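PDB 6RVZ: protein angel homolog 2 from Homo sapiens, which probably binds mRNA 3'-untranslated regions and, as a CCR4/nocturin family member, carries a magnesium-containing active site that here holds an adenosine-2',3'-vanadate. Local coordinates for residues 196-201 / 236-241; 354-359 / 415-420; 100-105 / 191-196. All coordinates share one frame; numbering follows the deposited sequence.

Interaction 1: 196-201 / 236-241; sequences LLYNPR and DFNSVP. With KL2 (adenosine-2',3'-vanadate), chain B.
L196 and F237 bring their CA atoms to 4.9 Å where two loops leave the ends of the parallel neighbours 189-195 and 231-236. The strand pairing is carried into the loop by L196 N, which donates to D236 O at 2.9 Å. Immediately beyond, D236 OD1 accepts from N238 N in an Asx turn, while D236 OD2 is held by N58. Asparagine suits position 238 because it tolerates the positive phi (50°) and offers two N-H groups on one atom. ND2 gives one to L196 O at 3.0 Å and the other to KL2 O3' at 3.2 Å, so the amide is fixed in rotation and ties loop to ligand. Its OD1 faces the edge of the Y198 ring, 3.6 Å from CD1, the amide and ring planes being 73° apart. With CG anti to the backbone N (chi1 170°), Y198 lays a ring face against the adenine, whose N3 lies 3.7 Å above the ring plane. L196 CD1 packs obliquely on F237 CD2 at 3.7 Å. Such loops at the C-terminal ends of core strands line part of the active-site pocket in the DNase I-like fold.

Interaction 2: 354-359 / 415-420; sequences TCHSRS and SSDHLP. With ADN (adenosine), chain D; KL2 (adenosine-2',3'-vanadate), chain B.
T354 turns OG1 anti to its own nitrogen (chi1 -172°), and H418 swings its imidazole beside its backbone N (chi1 -68°). The two side chains consequently run side by side, with the threonine over a face of the ring. This is the Ser-Asp-His segment of the DNase I-like fold, S416-D417-H418, laid against the short strand 354-355 and joined to it by a single bridge between T354 and H418. T354 CB stands 3.7 Å from the centroid of the H418 ring, only 12° off the ring normal, a CH-pi contact. Threonine fits here because its CB turns a C-H to the ring while the hydroxyl on that carbon can still bond D417 O.

That hydroxyl goes to D417 O: OG1 donates at 2.9 Å from above the carbonyl plane. C355 N donates to the same oxygen at 3.0 Å, so two bonds grip one buried carbonyl and hold the turn to the strand. Before the histidine, S416 OG accepts from H418 N in an ST turn. The imidazole is set from several directions: D364 takes ND1, the threonine lies over a face, and NE2 donates to KL2 O3V at 2.6 Å. The D364-H418 pairing is consistent with the Asp-His dyad known from relatives of this fold.

D417 lies alongside H356, its OD2 at the edge of that ring, 3.4 Å from CD2; the carboxylate is held by Y72 OH. ND1 of H356 in turn accepts from R358 N, in the ring plane, which ties its ring to the turn that follows. On that turn a separately bound adenosine is held by a backbone oxygen, ADN N6 donating to S357 O at 3.1 Å.

Interaction 3: 100-105 / 191-196; sequences VLCLQE and VANTHL. With MG (magnesium ion), chain C; KL2 (adenosine-2',3'-vanadate), chain B.
E105 and H195 meet beside the bound vanadate, the carboxylate and ring planes only 8° apart, with E105 OE2 3.5 Å from H195 CE1. OE2 binds the magnesium at 2.1 Å; KL2 O2', KL2 O3V and three waters complete six ligands. Strands 100-103 and 191-195 belong to the two facing sheets of the DNase I-like sandwich, and at their ends each delivers one active-site residue. H195 NE2 donates to KL2 O3' at 2.9 Å, and one water sits between E105 N and H195 ND1. Glutamate suits the metal because its extended chain reaches from the corner of the backbone; N58 also bonds OE2, and S61 N holds OE1, so the carboxylate cannot easily turn.

Behind this shell lies a polar bridge between the sheets. N193 carries its amide straight across, CG anti to the backbone N (chi1 -179°), and ND2 gives a hydrogen to L103 O at 2.9 Å from above the carbonyl plane. Q104, bent at chi2, returns NE2 to N193 OD1 at 2.9 Å, the two amide planes nearly perpendicular at 84°. Asparagine thus both gives and accepts in a buried place. A leucine at this position would probably leave L103 O and Q104 NE2 without these partners, the glutamine amide then being held less firmly, by its weak bond to S56, close to the chain that carries E105.

Farther from the site the interface becomes apolar: V100 and V191 reach tip to tip, and V191 CG1 touches C102 SG at 3.7 Å.

All three contacts converge on the adenosine-2',3'-vanadate, each supplying one hydrogen-bond donor to it: N238, H418 and H195. Interactions 1 and 3 have L196 in common and are joined by a probable hydrogen bond from D236 N to T194 O at 3.1 Å; N238 ND2 also packs 3.5 Å from H195 NE2. Interaction 2 reaches interaction 1 through D236 OD2, 3.2 Å from H418 CE1, whereas its nearest atoms stay about 5 Å from interaction 3. Centres lie about 14 Å apart for interactions 1 and 2 and for 1 and 3, and about 17 Å for 2 and 3. The pocket is therefore assembled from distant parts of one chain around ligand and magnesium.

Interaction 1: 196-201 / 236-241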
loop_
_atom_site.group_PDB
_atom_site.type_symbol
_atom_site.label_atom_id
_atom_site.label_comp_id
_atom_site.label_asym_id
_atom_site.label_seq_id
_atom_site.Cartn_x
_atom_site.Cartn_y
_atom_site.Cartn_z
ATOM N N LEU A 196 -5.022 -1.048 -4.217
ATOM C CA LEU A 196 -5.358 -1.514 -5.557
ATOM C C LEU A 196 -6.648 -2.335 -5.537
ATOM O O LEU A 196 -7.037 -2.862 -4.493
ATOM C CB LEU A 196 -4.197 -2.345 -6.117
ATOM C CG LEU A 196 -2.896 -1.595 -6.403
ATOM C CD1 LEU A 196 -1.960 -2.449 -7.245
ATOM C CD2 LEU A 196 -3.159 -0.266 -7.094
ATOM N N LEU A 197 -7.284 -2.441 -6.717
ATOM C CA LEU A 197 -8.499 -3.218 -6.933
ATOM C C LEU A 197 -8.377 -4.592 -6.274
ATOM O O LEU A 197 -7.369 -5.274 -6.440
ATOM C CB LEU A 197 -8.734 -3.368 -8.442
ATOM C CG LEU A 197 -9.882 -4.291 -8.853
ATOM C CD1 LEU A 197 -11.215 -3.756 -8.351
ATOM C CD2 LEU A 197 -9.916 -4.477 -10.360
ATOM N N TYR A 198 -9.424 -4.991 -5.542
ATOM C CA TYR A 198 -9.455 -6.271 -4.857
ATOM C C TYR A 198 -9.738 -7.408 -5.838
ATOM O O TYR A 198 -9.039 -8.419 -5.816
ATOM C CB TYR A 198 -10.499 -6.252 -3.738
ATOM C CG TYR A 198 -10.765 -7.603 -3.129
ATOM C CD1 TYR A 198 -9.855 -8.188 -2.266
ATOM C CD2 TYR A 198 -11.916 -8.311 -3.437
ATOM C CE1 TYR A 198 -10.081 -9.438 -1.715
ATOM C CE2 TYR A 198 -12.159 -9.562 -2.896
ATOM C CZ TYR A 198 -11.239 -10.128 -2.032
ATOM O OH TYR A 198 -11.473 -11.360 -1.492
ATOM N N ASN A 199 -10.769 -7.238 -6.681
ATOM C CA ASN A 199 -11.292 -8.297 -7.537
ATOM C C ASN A 199 -10.151 -9.175 -8.052
ATOM O O ASN A 199 -9.346 -8.732 -8.866
ATOM C CB ASN A 199 -12.122 -7.735 -8.695
ATOM C CG ASN A 199 -12.864 -8.806 -9.467
ATOM O OD1 ASN A 199 -12.280 -9.500 -10.296
ATOM N ND2 ASN A 199 -14.153 -8.946 -9.210
ATOM N N PRO A 200 -10.030 -10.440 -7.583
ATOM C CA PRO A 200 -8.924 -11.313 -7.985
ATOM C C PRO A 200 -8.730 -11.546 -9.486
ATOM O O PRO A 200 -7.596 -11.716 -9.933
ATOM C CB PRO A 200 -9.265 -12.646 -7.293
ATOM C CG PRO A 200 -10.076 -12.234 -6.086
ATOM C CD PRO A 200 -10.909 -11.074 -6.586
ATOM N N ARG A 201 -9.827 -11.556 -10.259
ATOM C CA ARG A 201 -9.780 -11.921 -11.670
ATOM C C ARG A 201 -9.115 -10.827 -12.508
ATOM O O ARG A 201 -8.408 -11.140 -13.461
ATOM C CB ARG A 201 -11.187 -12.215 -12.210
ATOM C CG ARG A 201 -11.220 -12.608 -13.683
ATOM C CD ARG A 201 -12.549 -13.189 -14.125
ATOM N NE ARG A 201 -13.653 -12.233 -14.152
ATOM C CZ ARG A 201 -14.630 -12.221 -15.054
ATOM N NH1 ARG A 201 -14.609 -13.059 -16.077
ATOM N NH2 ARG A 201 -15.622 -11.356 -14.933
ATOM N N ASP A 236 -1.807 -1.329 0.215
ATOM C CA ASP A 236 -2.445 -2.618 0.032
ATOM C C ASP A 236 -2.570 -2.861 -1.472
ATOM O O ASP A 236 -3.403 -2.246 -2.135
ATOM C CB ASP A 236 -3.793 -2.620 0.757
ATOM C CG ASP A 236 -4.504 -3.959 0.783
ATOM O OD1 ASP A 236 -4.171 -4.823 -0.058
ATOM O OD2 ASP A 236 -5.394 -4.123 1.646
ATOM N N PHE A 237 -1.725 -3.752 -2.004
ATOM C CA PHE A 237 -1.647 -3.998 -3.436
ATOM C C PHE A 237 -2.511 -5.196 -3.837
ATOM O O PHE A 237 -2.606 -5.512 -5.021
ATOM C CB PHE A 237 -0.182 -4.179 -3.843
ATOM C CG PHE A 237 0.634 -2.912 -3.771
ATOM C CD1 PHE A 237 1.104 -2.439 -2.555
ATOM C CD2 PHE A 237 0.915 -2.181 -4.916
ATOM C CE1 PHE A 237 1.842 -1.267 -2.485
ATOM C CE2 PHE A 237 1.655 -1.010 -4.845
ATOM C CZ PHE A 237 2.117 -0.554 -3.631
ATOM N N ASN A 238 -3.138 -5.858 -2.849
ATOM C CA ASN A 238 -4.026 -6.992 -3.078
ATOM C C ASN A 238 -3.342 -8.025 -3.978
ATOM O O ASN A 238 -3.992 -8.685 -4.786
ATOM C CB ASN A 238 -5.392 -6.535 -3.607
ATOM C CG ASN A 238 -6.400 -6.273 -2.506
ATOM O OD1 ASN A 238 -6.532 -7.070 -1.578
ATOM N ND2 ASN A 238 -7.126 -5.171 -2.604
ATOM N N SER A 239 -2.022 -8.168 -3.797
ATOM C CA SER A 239 -1.187 -9.078 -4.565
ATOM C C SER A 239 -0.173 -9.708 -3.614
ATOM O O SER A 239 0.317 -9.031 -2.712
ATOM C CB SER A 239 -0.495 -8.363 -5.706
ATOM O OG SER A 239 -1.427 -7.662 -6.517
ATOM N N VAL A 240 0.139 -10.993 -3.826
ATOM C CA VAL A 240 0.927 -11.772 -2.880
ATOM C C VAL A 240 2.391 -11.766 -3.317
ATOM O O VAL A 240 2.687 -11.523 -4.488
ATOM C CB VAL A 240 0.381 -13.207 -2.734
ATOM C CG1 VAL A 240 -1.051 -13.207 -2.223
ATOM C CG2 VAL A 240 0.489 -14.008 -4.023
ATOM N N PRO A 241 3.354 -12.028 -2.398
ATOM C CA PRO A 241 4.769 -12.084 -2.767
ATOM C C PRO A 241 5.003 -13.130 -3.856
ATOM O O PRO A 241 4.369 -14.181 -3.843
ATOM C CB PRO A 241 5.486 -12.470 -1.462
ATOM C CG PRO A 241 4.516 -12.080 -0.367
ATOM C CD PRO A 241 3.142 -12.292 -0.966
HETATM O O2V KL2 B . -8.644 -8.023 1.211
HETATM V V KL2 B . -8.646 -6.058 1.377
HETATM O "O2'" KL2 B . -10.597 -6.080 1.764
HETATM O O1V KL2 B . -6.624 -5.960 0.816
HETATM O O3V KL2 B . -8.299 -5.145 3.233
HETATM O "O3'" KL2 B . -9.252 -4.947 -0.167
HETATM C "C3'" KL2 B . -10.671 -4.940 -0.332
HETATM C "C2'" KL2 B . -11.334 -5.975 0.556
HETATM C "C4'" KL2 B . -11.352 -3.661 0.116
HETATM C "C5'" KL2 B . -11.290 -2.585 -0.964
HETATM O "O5'" KL2 B . -12.088 -2.968 -2.091
HETATM O "O4'" KL2 B . -12.697 -4.055 0.453
HETATM C "C1'" KL2 B . -12.739 -5.454 0.793
HETATM N N1 KL2 B . -14.699 -10.128 -0.432
HETATM C C2 KL2 B . -13.742 -9.829 0.464
HETATM N N3 KL2 B . -13.344 -8.563 0.669
HETATM C C4 KL2 B . -13.902 -7.551 -0.036
HETATM C C5 KL2 B . -14.887 -7.839 -0.970
HETATM C C6 KL2 B . -15.285 -9.155 -1.161
HETATM N N6 KL2 B . -16.245 -9.461 -2.066
HETATM N N7 KL2 B . -15.267 -6.680 -1.530
HETATM C C8 KL2 B . -14.535 -5.710 -0.950
HETATM N N9 KL2 B . -13.703 -6.228 -0.047
#

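Interaction 2: 354-359 / 415-420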
loop_
_atom_site.group_PDB
_atom_site.type_symbol
_atom_site.label_atom_id
_atom_site.label_comp_id
_atom_site.label_asym_id
_atom_site.label_seq_id
_atom_site.Cartn_x
_atom_site.Cartn_y
_atom_site.Cartn_z
ATOM N N THR A 354 -2.642 -9.976 6.575
ATOM C CA THR A 354 -4.089 -9.983 6.766
ATOM C C THR A 354 -4.549 -11.392 7.152
ATOM O O THR A 354 -4.054 -12.371 6.600
ATOM C CB THR A 354 -4.811 -9.447 5.517
ATOM O OG1 THR A 354 -6.196 -9.290 5.823
ATOM C CG2 THR A 354 -4.676 -10.338 4.300
ATOM N N CYS A 355 -5.490 -11.481 8.108
ATOM C CA CYS A 355 -6.060 -12.746 8.562
ATOM C C CYS A 355 -7.538 -12.559 8.914
ATOM O O CYS A 355 -7.864 -11.778 9.804
ATOM C CB CYS A 355 -5.312 -13.291 9.780
ATOM S SG CYS A 355 -5.734 -15.002 10.211
ATOM N N HIS A 356 -8.432 -13.262 8.203
ATOM C CA HIS A 356 -9.845 -13.321 8.559
ATOM C C HIS A 356 -10.392 -14.704 8.190
ATOM O O HIS A 356 -9.609 -15.611 7.917
ATOM C CB HIS A 356 -10.606 -12.115 7.969
ATOM C CG HIS A 356 -10.466 -11.919 6.495
ATOM N ND1 HIS A 356 -10.738 -12.917 5.581
ATOM C CD2 HIS A 356 -10.127 -10.827 5.773
ATOM C CE1 HIS A 356 -10.546 -12.458 4.361
ATOM N NE2 HIS A 356 -10.171 -11.177 4.451
ATOM N N SER A 357 -11.726 -14.871 8.196
ATOM C CA SER A 357 -12.351 -16.177 8.025
ATOM C C SER A 357 -11.922 -16.859 6.724
ATOM O O SER A 357 -11.886 -18.085 6.670
ATOM C CB SER A 357 -13.862 -16.086 8.099
ATOM O OG SER A 357 -14.298 -15.767 9.412
ATOM N N ARG A 358 -11.604 -16.079 5.680
ATOM C CA ARG A 358 -11.396 -16.631 4.348
ATOM C C ARG A 358 -9.979 -16.408 3.809
ATOM O O ARG A 358 -9.665 -16.940 2.749
ATOM C CB ARG A 358 -12.412 -16.025 3.373
ATOM C CG ARG A 358 -13.855 -16.406 3.671
ATOM C CD ARG A 358 -14.814 -15.902 2.613
ATOM N NE ARG A 358 -14.572 -16.478 1.295
ATOM C CZ ARG A 358 -15.100 -17.616 0.861
ATOM N NH1 ARG A 358 -15.899 -18.319 1.645
ATOM N NH2 ARG A 358 -14.833 -18.045 -0.361
ATOM N N SER A 359 -9.119 -15.648 4.509
ATOM C CA SER A 359 -7.821 -15.280 3.952
ATOM C C SER A 359 -6.756 -15.136 5.041
ATOM O O SER A 359 -7.029 -14.587 6.105
ATOM C CB SER A 359 -7.935 -14.010 3.141
ATOM O OG SER A 359 -6.850 -13.884 2.235
ATOM N N SER A 415 -7.381 -4.602 16.369
ATOM C CA SER A 415 -8.688 -4.150 15.910
ATOM C C SER A 415 -8.738 -3.885 14.400
ATOM O O SER A 415 -9.615 -3.164 13.930
ATOM C CB SER A 415 -9.110 -2.935 16.699
ATOM O OG SER A 415 -9.519 -3.308 18.007
ATOM N N SER A 416 -7.820 -4.488 13.634
ATOM C CA SER A 416 -7.955 -4.574 12.186
ATOM C C SER A 416 -7.768 -6.021 11.739
ATOM O O SER A 416 -7.173 -6.816 12.463
ATOM C CB SER A 416 -6.981 -3.664 11.480
ATOM O OG SER A 416 -7.067 -3.830 10.069
ATOM N N ASP A 417 -8.263 -6.348 10.535
ATOM C CA ASP A 417 -8.026 -7.652 9.933
ATOM C C ASP A 417 -6.675 -7.656 9.215
ATOM O O ASP A 417 -6.278 -8.683 8.671
ATOM C CB ASP A 417 -9.192 -8.100 9.042
ATOM C CG ASP A 417 -9.499 -7.212 7.849
ATOM O OD1 ASP A 417 -8.949 -6.097 7.780
ATOM O OD2 ASP A 417 -10.313 -7.641 7.008
ATOM N N HIS A 418 -5.977 -6.507 9.223
ATOM C CA HIS A 418 -4.585 -6.405 8.810
ATOM C C HIS A 418 -3.688 -6.124 10.015
ATOM O O HIS A 418 -4.161 -5.631 11.037
ATOM C CB HIS A 418 -4.405 -5.287 7.769
ATOM C CG HIS A 418 -5.047 -5.554 6.450
ATOM N ND1 HIS A 418 -4.311 -5.746 5.299
ATOM C CD2 HIS A 418 -6.344 -5.641 6.090
ATOM C CE1 HIS A 418 -5.131 -5.956 4.287
ATOM N NE2 HIS A 418 -6.382 -5.897 4.747
ATOM N N LEU A 419 -2.391 -6.430 9.871
ATOM C CA LEU A 419 -1.353 -6.015 10.804
ATOM C C LEU A 419 -0.688 -4.746 10.273
ATOM O O LEU A 419 -0.508 -4.612 9.065
ATOM C CB LEU A 419 -0.310 -7.131 10.939
ATOM C CG LEU A 419 -0.786 -8.438 11.572
ATOM C CD1 LEU A 419 0.309 -9.493 11.501
ATOM C CD2 LEU A 419 -1.225 -8.225 13.015
ATOM N N PRO A 420 -0.295 -3.784 11.141
ATOM C CA PRO A 420 0.472 -2.620 10.696
ATOM C C PRO A 420 1.909 -2.998 10.339
ATOM O O PRO A 420 2.556 -3.733 11.081
ATOM C CB PRO A 420 0.431 -1.669 11.905
ATOM C CG PRO A 420 0.256 -2.585 13.097
ATOM C CD PRO A 420 -0.568 -3.752 12.588
HETATM O "O5'" ADN D . -10.921 -25.853 15.913
HETATM C "C5'" ADN D . -10.817 -24.850 14.912
HETATM C "C4'" ADN D . -9.478 -24.162 14.995
HETATM O "O4'" ADN D . -9.321 -23.290 13.844
HETATM C "C3'" ADN D . -9.343 -23.250 16.219
HETATM O "O3'" ADN D . -7.992 -23.169 16.653
HETATM C "C2'" ADN D . -9.863 -21.910 15.685
HETATM O "O2'" ADN D . -9.314 -20.769 16.307
HETATM C "C1'" ADN D . -9.416 -21.935 14.226
HETATM N N9 ADN D . -10.331 -21.246 13.316
HETATM C C8 ADN D . -11.548 -20.664 13.593
HETATM N N7 ADN D . -12.110 -20.113 12.542
HETATM C C5 ADN D . -11.217 -20.339 11.494
HETATM C C6 ADN D . -11.235 -19.994 10.118
HETATM N N6 ADN D . -12.232 -19.327 9.521
HETATM N N1 ADN D . -10.164 -20.378 9.366
HETATM C C2 ADN D . -9.162 -21.045 9.963
HETATM N N3 ADN D . -9.047 -21.420 11.238
HETATM C C4 ADN D . -10.118 -21.034 11.966
HETATM O O2V KL2 B . -8.644 -8.023 1.211
HETATM V V KL2 B . -8.646 -6.058 1.377
HETATM O "O2'" KL2 B . -10.597 -6.080 1.764
HETATM O O1V KL2 B . -6.624 -5.960 0.816
HETATM O O3V KL2 B . -8.299 -5.145 3.233
HETATM O "O3'" KL2 B . -9.252 -4.947 -0.167
HETATM C "C3'" KL2 B . -10.671 -4.940 -0.332
HETATM C "C2'" KL2 B . -11.334 -5.975 0.556
HETATM C "C4'" KL2 B . -11.352 -3.661 0.116
HETATM C "C5'" KL2 B . -11.290 -2.585 -0.964
HETATM O "O5'" KL2 B . -12.088 -2.968 -2.091
HETATM O "O4'" KL2 B . -12.697 -4.055 0.453
HETATM C "C1'" KL2 B . -12.739 -5.454 0.793
HETATM N N1 KL2 B . -14.699 -10.128 -0.432
HETATM C C2 KL2 B . -13.742 -9.829 0.464
HETATM N N3 KL2 B . -13.344 -8.563 0.669
HETATM C C4 KL2 B . -13.902 -7.551 -0.036
HETATM C C5 KL2 B . -14.887 -7.839 -0.970
HETATM C C6 KL2 B . -15.285 -9.155 -1.161
HETATM N N6 KL2 B . -16.245 -9.461 -2.066
HETATM N N7 KL2 B . -15.267 -6.680 -1.530
HETATM C C8 KL2 B . -14.535 -5.710 -0.950
HETATM N N9 KL2 B . -13.703 -6.228 -0.047
#

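Interaction 3: 100-105 / 191-196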
loop_
_atom_site.group_PDB
_atom_site.type_symbol
_atom_site.label_atom_id
_atom_site.label_comp_id
_atom_site.label_asym_id
_atom_site.label_seq_id
_atom_site.Cartn_x
_atom_site.Cartn_y
_atom_site.Cartn_z
ATOM N N VAL A 100 5.872 8.907 9.510
ATOM C CA VAL A 100 4.977 8.917 8.360
ATOM C C VAL A 100 3.955 7.789 8.517
ATOM O O VAL A 100 4.332 6.648 8.779
ATOM C CB VAL A 100 5.760 8.775 7.038
ATOM C CG1 VAL A 100 4.846 8.827 5.823
ATOM C CG2 VAL A 100 6.863 9.814 6.912
ATOM N N LEU A 101 2.664 8.118 8.349
ATOM C CA LEU A 101 1.584 7.140 8.322
ATOM C C LEU A 101 1.037 7.024 6.898
ATOM O O LEU A 101 0.648 8.026 6.302
ATOM C CB LEU A 101 0.462 7.576 9.274
ATOM C CG LEU A 101 0.859 7.840 10.726
ATOM C CD1 LEU A 101 -0.357 8.241 11.548
ATOM C CD2 LEU A 101 1.535 6.628 11.345
ATOM N N CYS A 102 1.012 5.793 6.367
ATOM C CA CYS A 102 0.297 5.471 5.140
ATOM C C CYS A 102 -0.846 4.511 5.468
ATOM O O CYS A 102 -0.612 3.332 5.719
ATOM C CB CYS A 102 1.231 4.861 4.101
ATOM S SG CYS A 102 2.402 6.057 3.410
ATOM N N LEU A 103 -2.080 5.032 5.482
ATOM C CA LEU A 103 -3.247 4.272 5.902
ATOM C C LEU A 103 -4.141 3.969 4.699
ATOM O O LEU A 103 -4.225 4.771 3.771
ATOM C CB LEU A 103 -4.015 5.079 6.956
ATOM C CG LEU A 103 -3.191 5.606 8.131
ATOM C CD1 LEU A 103 -4.035 6.515 9.006
ATOM C CD2 LEU A 103 -2.614 4.467 8.958
ATOM N N GLN A 104 -4.811 2.807 4.744
ATOM C CA GLN A 104 -5.806 2.409 3.758
ATOM C C GLN A 104 -7.123 2.109 4.476
ATOM O O GLN A 104 -7.133 1.878 5.686
ATOM C CB GLN A 104 -5.319 1.195 2.960
ATOM C CG GLN A 104 -3.952 1.392 2.312
ATOM C CD GLN A 104 -2.808 1.031 3.229
ATOM O OE1 GLN A 104 -2.882 0.075 4.000
ATOM N NE2 GLN A 104 -1.731 1.795 3.149
ATOM N N GLU A 105 -8.224 2.119 3.708
ATOM C CA GLU A 105 -9.581 1.922 4.205
ATOM C C GLU A 105 -9.902 2.934 5.306
ATOM O O GLU A 105 -10.470 2.588 6.341
ATOM C CB GLU A 105 -9.797 0.487 4.691
ATOM C CG GLU A 105 -9.722 -0.554 3.590
ATOM C CD GLU A 105 -10.289 -1.911 3.974
ATOM O OE1 GLU A 105 -11.213 -1.953 4.811
ATOM O OE2 GLU A 105 -9.806 -2.923 3.435
ATOM N N VAL A 191 6.661 10.150 -0.975
ATOM C CA VAL A 191 5.914 9.101 -0.289
ATOM C C VAL A 191 4.627 8.821 -1.065
ATOM O O VAL A 191 3.829 9.730 -1.279
ATOM C CB VAL A 191 5.608 9.485 1.172
ATOM C CG1 VAL A 191 4.774 8.425 1.878
ATOM C CG2 VAL A 191 6.879 9.769 1.958
ATOM N N ALA A 192 4.440 7.554 -1.471
ATOM C CA ALA A 192 3.262 7.117 -2.207
ATOM C C ALA A 192 2.492 6.083 -1.387
ATOM O O ALA A 192 3.089 5.323 -0.625
ATOM C CB ALA A 192 3.669 6.558 -3.549
ATOM N N ASN A 193 1.162 6.073 -1.559
ATOM C CA ASN A 193 0.258 5.163 -0.871
ATOM C C ASN A 193 -0.880 4.809 -1.830
ATOM O O ASN A 193 -1.319 5.657 -2.605
ATOM C CB ASN A 193 -0.246 5.782 0.440
ATOM C CG ASN A 193 -1.180 4.888 1.232
ATOM O OD1 ASN A 193 -1.235 3.682 1.013
ATOM N ND2 ASN A 193 -1.911 5.472 2.167
ATOM N N THR A 194 -1.344 3.552 -1.792
ATOM C CA THR A 194 -2.471 3.124 -2.611
ATOM C C THR A 194 -3.187 1.932 -1.976
ATOM O O THR A 194 -2.686 1.312 -1.041
ATOM C CB THR A 194 -2.035 2.776 -4.044
ATOM O OG1 THR A 194 -3.196 2.750 -4.875
ATOM C CG2 THR A 194 -1.319 1.447 -4.150
ATOM N N HIS A 195 -4.385 1.656 -2.508
ATOM C CA HIS A 195 -5.131 0.433 -2.272
ATOM C C HIS A 195 -5.676 -0.040 -3.620
ATOM O O HIS A 195 -6.653 0.516 -4.119
ATOM C CB HIS A 195 -6.238 0.680 -1.232
ATOM C CG HIS A 195 -6.909 -0.558 -0.736
ATOM N ND1 HIS A 195 -7.804 -0.538 0.317
ATOM C CD2 HIS A 195 -6.815 -1.847 -1.127
ATOM C CE1 HIS A 195 -8.237 -1.760 0.545
ATOM N NE2 HIS A 195 -7.643 -2.584 -0.327
ATOM N N LEU A 196 -5.022 -1.048 -4.217
ATOM C CA LEU A 196 -5.358 -1.514 -5.557
ATOM C C LEU A 196 -6.648 -2.335 -5.537
ATOM O O LEU A 196 -7.037 -2.862 -4.493
ATOM C CB LEU A 196 -4.197 -2.345 -6.117
ATOM C CG LEU A 196 -2.896 -1.595 -6.403
ATOM C CD1 LEU A 196 -1.960 -2.449 -7.245
ATOM C CD2 LEU A 196 -3.159 -0.266 -7.094
HETATM MG MG MG C . -10.256 -5.009 3.689
HETATM O O2V KL2 B . -8.644 -8.023 1.211
HETATM V V KL2 B . -8.646 -6.058 1.377
HETATM O "O2'" KL2 B . -10.597 -6.080 1.764
HETATM O O1V KL2 B . -6.624 -5.960 0.816
HETATM O O3V KL2 B . -8.299 -5.145 3.233
HETATM O "O3'" KL2 B . -9.252 -4.947 -0.167
HETATM C "C3'" KL2 B . -10.671 -4.940 -0.332
HETATM C "C2'" KL2 B . -11.334 -5.975 0.556
HETATM C "C4'" KL2 B . -11.352 -3.661 0.116
HETATM C "C5'" KL2 B . -11.290 -2.585 -0.964
HETATM O "O5'" KL2 B . -12.088 -2.968 -2.091
HETATM O "O4'" KL2 B . -12.697 -4.055 0.453
HETATM C "C1'" KL2 B . -12.739 -5.454 0.793
HETATM N N1 KL2 B . -14.699 -10.128 -0.432
HETATM C C2 KL2 B . -13.742 -9.829 0.464
HETATM N N3 KL2 B . -13.344 -8.563 0.669
HETATM C C4 KL2 B . -13.902 -7.551 -0.036
HETATM C C5 KL2 B . -14.887 -7.839 -0.970
HETATM C C6 KL2 B . -15.285 -9.155 -1.161
HETATM N N6 KL2 B . -16.245 -9.461 -2.066
HETATM N N7 KL2 B . -15.267 -6.680 -1.530
HETATM C C8 KL2 B . -14.535 -5.710 -0.950
HETATM N N9 KL2 B . -13.703 -6.228 -0.047
HETATM O O HOH W 1 -8.950 2.046 0.891
HETATM O O HOH W 2 -12.115 -4.428 4.074
HETATM O O HOH W 3 -10.463 -6.907 4.543
HETATM O O HOH W 4 -9.386 -4.417 5.590
#